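Local coordinates for iron-sulfur cluster co-chaperone protein HscB (Homo sapiens, PDB 3BVO) that acts as a J-type co-chaperone in mitochondrial iron-sulfur cluster assembly, working with the scaffold ISCU and the Hsp70 chaperone HSPA9, at residues Asp44-Met49 and Gly110-Lys115; Ile119-Arg124 and Ile186-Arg191. All blocks are in the same frame, centred on the assembly; numbering follows the deposited sequence.

Interaction 1 of 2, residues Asp44-Met49 and Gly110-Lys115; sequences DYFSLM and GLYLLK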
loop_
_atom_site.group_PDB
_atom_site.type_symbol
_atom_site.label_atom_id
_atom_site.label_comp_id
_atom_site.label_asym_id
_atom_site.label_seq_id
_atom_site.Cartn_x
_atom_site.Cartn_y
_atom_site.Cartn_z
ATOM N N ASP A 44 -4.305 -7.138 -9.949
ATOM C CA ASP A 44 -4.153 -6.521 -8.637
ATOM C C ASP A 44 -2.674 -6.249 -8.342
ATOM O O ASP A 44 -1.781 -6.721 -9.065
ATOM C CB ASP A 44 -4.824 -7.366 -7.542
ATOM C CG ASP A 44 -3.966 -8.550 -7.075
ATOM O OD1 ASP A 44 -2.762 -8.355 -6.779
ATOM O OD2 ASP A 44 -4.512 -9.679 -6.958
ATOM N N TYR A 45 -2.413 -5.498 -7.276
ATOM C CA TYR A 45 -1.054 -5.133 -6.909
ATOM C C TYR A 45 -0.181 -6.312 -6.446
ATOM O O TYR A 45 1.011 -6.352 -6.739
ATOM C CB TYR A 45 -1.076 -4.039 -5.845
ATOM C CG TYR A 45 -1.514 -2.659 -6.320
ATOM C CD1 TYR A 45 -1.383 -2.268 -7.656
ATOM C CD2 TYR A 45 -2.009 -1.729 -5.414
ATOM C CE1 TYR A 45 -1.750 -1.008 -8.062
ATOM C CE2 TYR A 45 -2.382 -0.480 -5.810
ATOM C CZ TYR A 45 -2.254 -0.114 -7.131
ATOM O OH TYR A 45 -2.638 1.155 -7.511
ATOM N N PHE A 46 -0.759 -7.268 -5.730
ATOM C CA PHE A 46 0.020 -8.406 -5.264
ATOM C C PHE A 46 0.551 -9.218 -6.437
ATOM O O PHE A 46 1.677 -9.729 -6.406
ATOM C CB PHE A 46 -0.812 -9.275 -4.327
ATOM C CG PHE A 46 -1.111 -8.616 -3.013
ATOM C CD1 PHE A 46 -0.152 -8.595 -1.997
ATOM C CD2 PHE A 46 -2.342 -8.002 -2.793
ATOM C CE1 PHE A 46 -0.413 -7.974 -0.789
ATOM C CE2 PHE A 46 -2.608 -7.379 -1.586
ATOM C CZ PHE A 46 -1.644 -7.357 -0.583
ATOM N N SER A 47 -0.274 -9.326 -7.472
ATOM C CA SER A 47 0.096 -10.035 -8.681
ATOM C C SER A 47 1.199 -9.276 -9.398
ATOM O O SER A 47 2.221 -9.860 -9.784
ATOM C CB SER A 47 -1.119 -10.203 -9.595
ATOM O OG SER A 47 -0.716 -10.558 -10.906
ATOM N N LEU A 48 0.987 -7.973 -9.562
ATOM C CA LEU A 48 1.944 -7.126 -10.266
ATOM C C LEU A 48 3.270 -7.118 -9.544
ATOM O O LEU A 48 4.300 -6.998 -10.164
ATOM C CB LEU A 48 1.416 -5.693 -10.432
ATOM C CG LEU A 48 2.310 -4.652 -11.125
ATOM C CD1 LEU A 48 2.554 -5.001 -12.560
ATOM C CD2 LEU A 48 1.718 -3.273 -11.039
HETATM N N MSE A 49 3.242 -7.261 -8.231
HETATM C CA MSE A 49 4.470 -7.268 -7.466
HETATM C C MSE A 49 4.944 -8.678 -7.211
HETATM O O MSE A 49 5.888 -8.892 -6.450
HETATM C CB MSE A 49 4.287 -6.495 -6.168
HETATM C CG MSE A 49 4.222 -4.979 -6.396
HETATM SE SE MSE A 49 5.915 -4.257 -7.113
HETATM C CE MSE A 49 5.149 -3.104 -8.464
ATOM N N GLY A 110 -2.800 -3.296 4.387
ATOM C CA GLY A 110 -4.052 -3.664 5.043
ATOM C C GLY A 110 -5.299 -3.127 4.328
ATOM O O GLY A 110 -6.206 -3.891 3.973
ATOM N N LEU A 111 -5.356 -1.820 4.098
ATOM C CA LEU A 111 -6.540 -1.249 3.468
ATOM C C LEU A 111 -6.757 -1.761 2.056
ATOM O O LEU A 111 -7.899 -1.970 1.646
ATOM C CB LEU A 111 -6.486 0.270 3.467
ATOM C CG LEU A 111 -6.478 0.868 4.867
ATOM C CD1 LEU A 111 -6.172 2.363 4.811
ATOM C CD2 LEU A 111 -7.791 0.563 5.592
ATOM N N TYR A 112 -5.668 -1.964 1.313
ATOM C CA TYR A 112 -5.776 -2.484 -0.049
ATOM C C TYR A 112 -6.239 -3.925 -0.033
ATOM O O TYR A 112 -7.030 -4.354 -0.872
ATOM C CB TYR A 112 -4.463 -2.365 -0.813
ATOM C CG TYR A 112 -4.575 -2.827 -2.250
ATOM C CD1 TYR A 112 -5.357 -2.118 -3.172
ATOM C CD2 TYR A 112 -3.910 -3.974 -2.687
ATOM C CE1 TYR A 112 -5.463 -2.529 -4.477
ATOM C CE2 TYR A 112 -4.022 -4.411 -4.005
ATOM C CZ TYR A 112 -4.797 -3.678 -4.893
ATOM O OH TYR A 112 -4.911 -4.084 -6.197
ATOM N N LEU A 113 -5.755 -4.668 0.948
ATOM C CA LEU A 113 -6.146 -6.053 1.077
ATOM C C LEU A 113 -7.658 -6.199 1.293
ATOM O O LEU A 113 -8.259 -7.162 0.816
ATOM C CB LEU A 113 -5.352 -6.704 2.195
ATOM C CG LEU A 113 -5.274 -8.222 2.205
ATOM C CD1 LEU A 113 -4.624 -8.723 0.955
ATOM C CD2 LEU A 113 -4.471 -8.631 3.402
ATOM N N LEU A 114 -8.255 -5.231 1.988
ATOM C CA LEU A 114 -9.689 -5.205 2.240
ATOM C C LEU A 114 -10.489 -4.876 0.987
ATOM O O LEU A 114 -11.590 -5.394 0.786
ATOM C CB LEU A 114 -10.021 -4.152 3.286
ATOM C CG LEU A 114 -9.626 -4.299 4.743
ATOM C CD1 LEU A 114 -10.095 -3.074 5.488
ATOM C CD2 LEU A 114 -10.269 -5.541 5.327
ATOM N N LYS A 115 -9.954 -3.986 0.156
ATOM C CA LYS A 115 -10.678 -3.588 -1.047
ATOM C C LYS A 115 -10.909 -4.786 -1.951
ATOM O O LYS A 115 -12.042 -5.024 -2.373
ATOM C CB LYS A 115 -9.971 -2.457 -1.795
ATOM C CG LYS A 115 -10.505 -1.091 -1.442
ATOM C CD LYS A 115 -9.718 0.047 -2.079
ATOM C CE LYS A 115 -8.507 0.429 -1.217
ATOM N NZ LYS A 115 -7.769 1.637 -1.724
#
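Tyr-112 reaches from the helix 106-116 to the start of the short helix 45-48 and meets it with both its hydroxyl and its ring, a compact example of one aromatic residue doing polar and apolar work at once. In the hydrogen bonding, Tyr-45 N donates to Tyr-112 OH at 3.1 Å, with an N-H...O angle of 158°. Just before it, Asp-44 caps the helix: its OD1 accepts from Ser-47 N at 2.8 Å, met on the syn side but well out of the carboxylate plane, while OD2 forms a salt bridge with Arg-53.

The aromatic part is an offset stack of Tyr-45 and Tyr-112, centroids 4.6 Å apart and planes inclined by 29°. Tyr-45 CD2 lies over one face of the Tyr-112 ring, toward its rim, 3.4 Å from CZ. With CG of Tyr-112 opposite its backbone N (chi1 -177°), the ring extends from its own helix across to Tyr-45.

Apolar packing completes the contact. Phe-46 CE2 comes to the edge of the Tyr-112 ring, 3.8 Å from CD2, and also lies 3.5 Å from Leu-113 CD1. On the helix 83-104, Leu-103 touches Phe-46, and Ala-99 touches Tyr-45. Within the J domain, the chemistry thus implies a joint probably held in two ways: the stack is likely to limit how far the Tyr-112 ring can tilt, while its hydroxyl engages a first-turn amide beside the Asp-44 cap.

Interaction 2 of 2, residues Ile119-Arg124 and Ile186-Arg191; sequences IEIPER and ILTKMR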
loop_
_atom_site.group_PDB
_atom_site.type_symbol
_atom_site.label_atom_id
_atom_site.label_comp_id
_atom_site.label_asym_id
_atom_site.label_seq_id
_atom_site.Cartn_x
_atom_site.Cartn_y
_atom_site.Cartn_z
ATOM N N ILE A 119 -14.419 -4.848 0.529
ATOM C CA ILE A 119 -14.832 -4.072 1.683
ATOM C C ILE A 119 -14.303 -2.654 1.520
ATOM O O ILE A 119 -13.075 -2.441 1.459
ATOM C CB ILE A 119 -14.278 -4.701 2.974
ATOM C CG1 ILE A 119 -15.149 -5.888 3.390
ATOM C CG2 ILE A 119 -14.134 -3.650 4.093
ATOM C CD1 ILE A 119 -14.636 -6.681 4.591
ATOM N N GLU A 120 -15.216 -1.692 1.429
ATOM C CA GLU A 120 -14.835 -0.292 1.308
ATOM C C GLU A 120 -14.775 0.350 2.690
ATOM O O GLU A 120 -15.523 -0.028 3.591
ATOM C CB GLU A 120 -15.800 0.459 0.387
ATOM C CG GLU A 120 -15.198 1.690 -0.293
ATOM C CD GLU A 120 -13.997 1.366 -1.171
ATOM O OE1 GLU A 120 -14.060 0.393 -1.948
ATOM O OE2 GLU A 120 -12.986 2.092 -1.087
ATOM N N ILE A 121 -13.880 1.317 2.848
ATOM C CA ILE A 121 -13.654 1.956 4.139
ATOM C C ILE A 121 -14.183 3.389 4.160
ATOM O O ILE A 121 -13.904 4.167 3.244
ATOM C CB ILE A 121 -12.154 1.982 4.516
ATOM C CG1 ILE A 121 -11.308 1.196 3.501
ATOM C CG2 ILE A 121 -11.959 1.507 5.956
ATOM C CD1 ILE A 121 -10.873 2.014 2.281
ATOM N N PRO A 122 -14.953 3.740 5.204
ATOM C CA PRO A 122 -15.406 5.114 5.386
ATOM C C PRO A 122 -14.236 5.978 5.842
ATOM O O PRO A 122 -13.335 5.480 6.521
ATOM C CB PRO A 122 -16.453 4.999 6.502
ATOM C CG PRO A 122 -16.705 3.533 6.686
ATOM C CD PRO A 122 -15.446 2.864 6.278
ATOM N N GLU A 123 -14.249 7.256 5.472
ATOM C CA GLU A 123 -13.085 8.115 5.674
ATOM C C GLU A 123 -12.895 8.527 7.137
ATOM O O GLU A 123 -13.305 9.616 7.555
ATOM C CB GLU A 123 -13.137 9.327 4.743
ATOM C CG GLU A 123 -11.761 9.879 4.388
ATOM C CD GLU A 123 -11.808 10.855 3.219
ATOM O OE1 GLU A 123 -12.425 10.517 2.150
ATOM O OE2 GLU A 123 -11.211 11.963 3.373
ATOM N N ARG A 124 -12.273 7.624 7.898
ATOM C CA ARG A 124 -11.921 7.833 9.306
ATOM C C ARG A 124 -13.134 8.273 10.137
ATOM O O ARG A 124 -13.027 9.165 10.986
ATOM C CB ARG A 124 -10.761 8.838 9.409
ATOM C CG ARG A 124 -9.891 8.734 10.657
ATOM C CD ARG A 124 -8.712 9.698 10.558
ATOM N NE ARG A 124 -8.238 10.152 11.868
ATOM C CZ ARG A 124 -8.545 11.324 12.427
ATOM N NH1 ARG A 124 -8.055 11.634 13.619
ATOM N NH2 ARG A 124 -9.337 12.191 11.805
ATOM N N ILE A 186 -9.445 -2.913 13.326
ATOM C CA ILE A 186 -8.082 -2.574 13.715
ATOM C C ILE A 186 -7.408 -1.620 12.741
ATOM O O ILE A 186 -6.723 -0.701 13.174
ATOM C CB ILE A 186 -7.219 -3.811 13.887
ATOM C CG1 ILE A 186 -7.981 -4.875 14.685
ATOM C CG2 ILE A 186 -5.933 -3.440 14.575
ATOM C CD1 ILE A 186 -7.285 -6.197 14.762
ATOM N N LEU A 187 -7.613 -1.806 11.436
ATOM C CA LEU A 187 -6.985 -0.912 10.466
ATOM C C LEU A 187 -7.506 0.508 10.596
ATOM O O LEU A 187 -6.742 1.455 10.454
ATOM C CB LEU A 187 -7.094 -1.433 9.030
ATOM C CG LEU A 187 -6.135 -2.593 8.698
ATOM C CD1 LEU A 187 -6.626 -3.373 7.507
ATOM C CD2 LEU A 187 -4.687 -2.153 8.465
ATOM N N THR A 188 -8.790 0.665 10.899
ATOM C CA THR A 188 -9.326 2.002 11.160
ATOM C C THR A 188 -8.645 2.623 12.378
ATOM O O THR A 188 -8.526 3.840 12.475
ATOM C CB THR A 188 -10.880 2.018 11.347
ATOM O OG1 THR A 188 -11.506 1.387 10.231
ATOM C CG2 THR A 188 -11.406 3.438 11.413
ATOM N N LYS A 189 -8.196 1.781 13.304
ATOM C CA LYS A 189 -7.491 2.268 14.478
ATOM C C LYS A 189 -6.111 2.702 14.071
ATOM O O LYS A 189 -5.663 3.774 14.423
ATOM C CB LYS A 189 -7.407 1.207 15.575
ATOM C CG LYS A 189 -8.696 0.992 16.348
ATOM C CD LYS A 189 -8.462 0.087 17.533
ATOM C CE LYS A 189 -9.766 -0.352 18.175
ATOM N NZ LYS A 189 -9.491 -1.126 19.419
HETATM N N MSE A 190 -5.441 1.868 13.300
HETATM C CA MSE A 190 -4.080 2.170 12.900
HETATM C C MSE A 190 -4.006 3.482 12.138
HETATM O O MSE A 190 -2.972 4.163 12.161
HETATM C CB MSE A 190 -3.505 1.043 12.070
HETATM C CG MSE A 190 -3.160 -0.179 12.878
HETATM SE SE MSE A 190 -2.688 -1.670 11.689
HETATM C CE MSE A 190 -1.443 -0.746 10.471
ATOM N N ARG A 191 -5.101 3.855 11.488
ATOM C CA ARG A 191 -5.127 5.126 10.798
ATOM C C ARG A 191 -4.934 6.288 11.795
ATOM O O ARG A 191 -4.131 7.200 11.543
ATOM C CB ARG A 191 -6.392 5.290 9.955
ATOM C CG ARG A 191 -6.116 6.036 8.656
ATOM C CD ARG A 191 -7.369 6.494 7.945
ATOM N NE ARG A 191 -8.399 5.467 7.973
ATOM C CZ ARG A 191 -9.263 5.222 6.995
ATOM N NH1 ARG A 191 -10.160 4.253 7.146
ATOM N NH2 ARG A 191 -9.230 5.922 5.869
#
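Arg-191 lays its guanidinium against the bend of the loop 119-124, illustrating how a long, flat side chain can pack against a backbone as well as against a side chain. The backbone N of Arg-124 sits over the centre of one guanidinium face, 4.0 Å from Arg-191 CZ. At the guanidinium edge, near its plane, the methyl CG2 of Ile-121 approaches NH1 to 3.5 Å, the two side chains running at a slant to each other. A bend at chi3 (-42°) turns the otherwise extended arginine chain and sets the direction of its flat end. The backbone makes an inverse gamma turn about Glu-123, which folds it back near the guanidinium, with a weak bond from Arg-124 N to Pro-122 O. Farther along, Arg-124 CG lies 4.3 Å from Arg-191 CD. Were Arg-191 an alanine, the turn would probably lose the flat group packed against it, and Ile-121 CG2 its closest partner across the contact. Thr-188, one turn earlier, adds a looser contact to Ile-121, its hydroxyl bonded to Lys-184 O. The contact lies at the surface, where the loop joining helices 106-116 and 131-146 runs along helix 180-203, whose Tyr-192 and Asn-195 meet Arg-124.

How the interactions relate
From the N terminus, the chain runs from the zinc-bound tetracysteine region to 44-49. It continues through helices 59-73 and 83-104 before 110-115 closes interaction 1. The loop 119-124 then opens interaction 2, which closes only after helices 131-146 and 150-176, when 186-191 is reached. The two closures follow in series, neither nesting nor crossing, yet they adjoin: Leu-114 O and Ile-119 N make a probable hydrogen bond, and Leu-187 CD1 packs against Gly-110. Helix 106-116 is therefore the shared element, tied on one side to the short helix 45-48 and on another to the C-terminal helices.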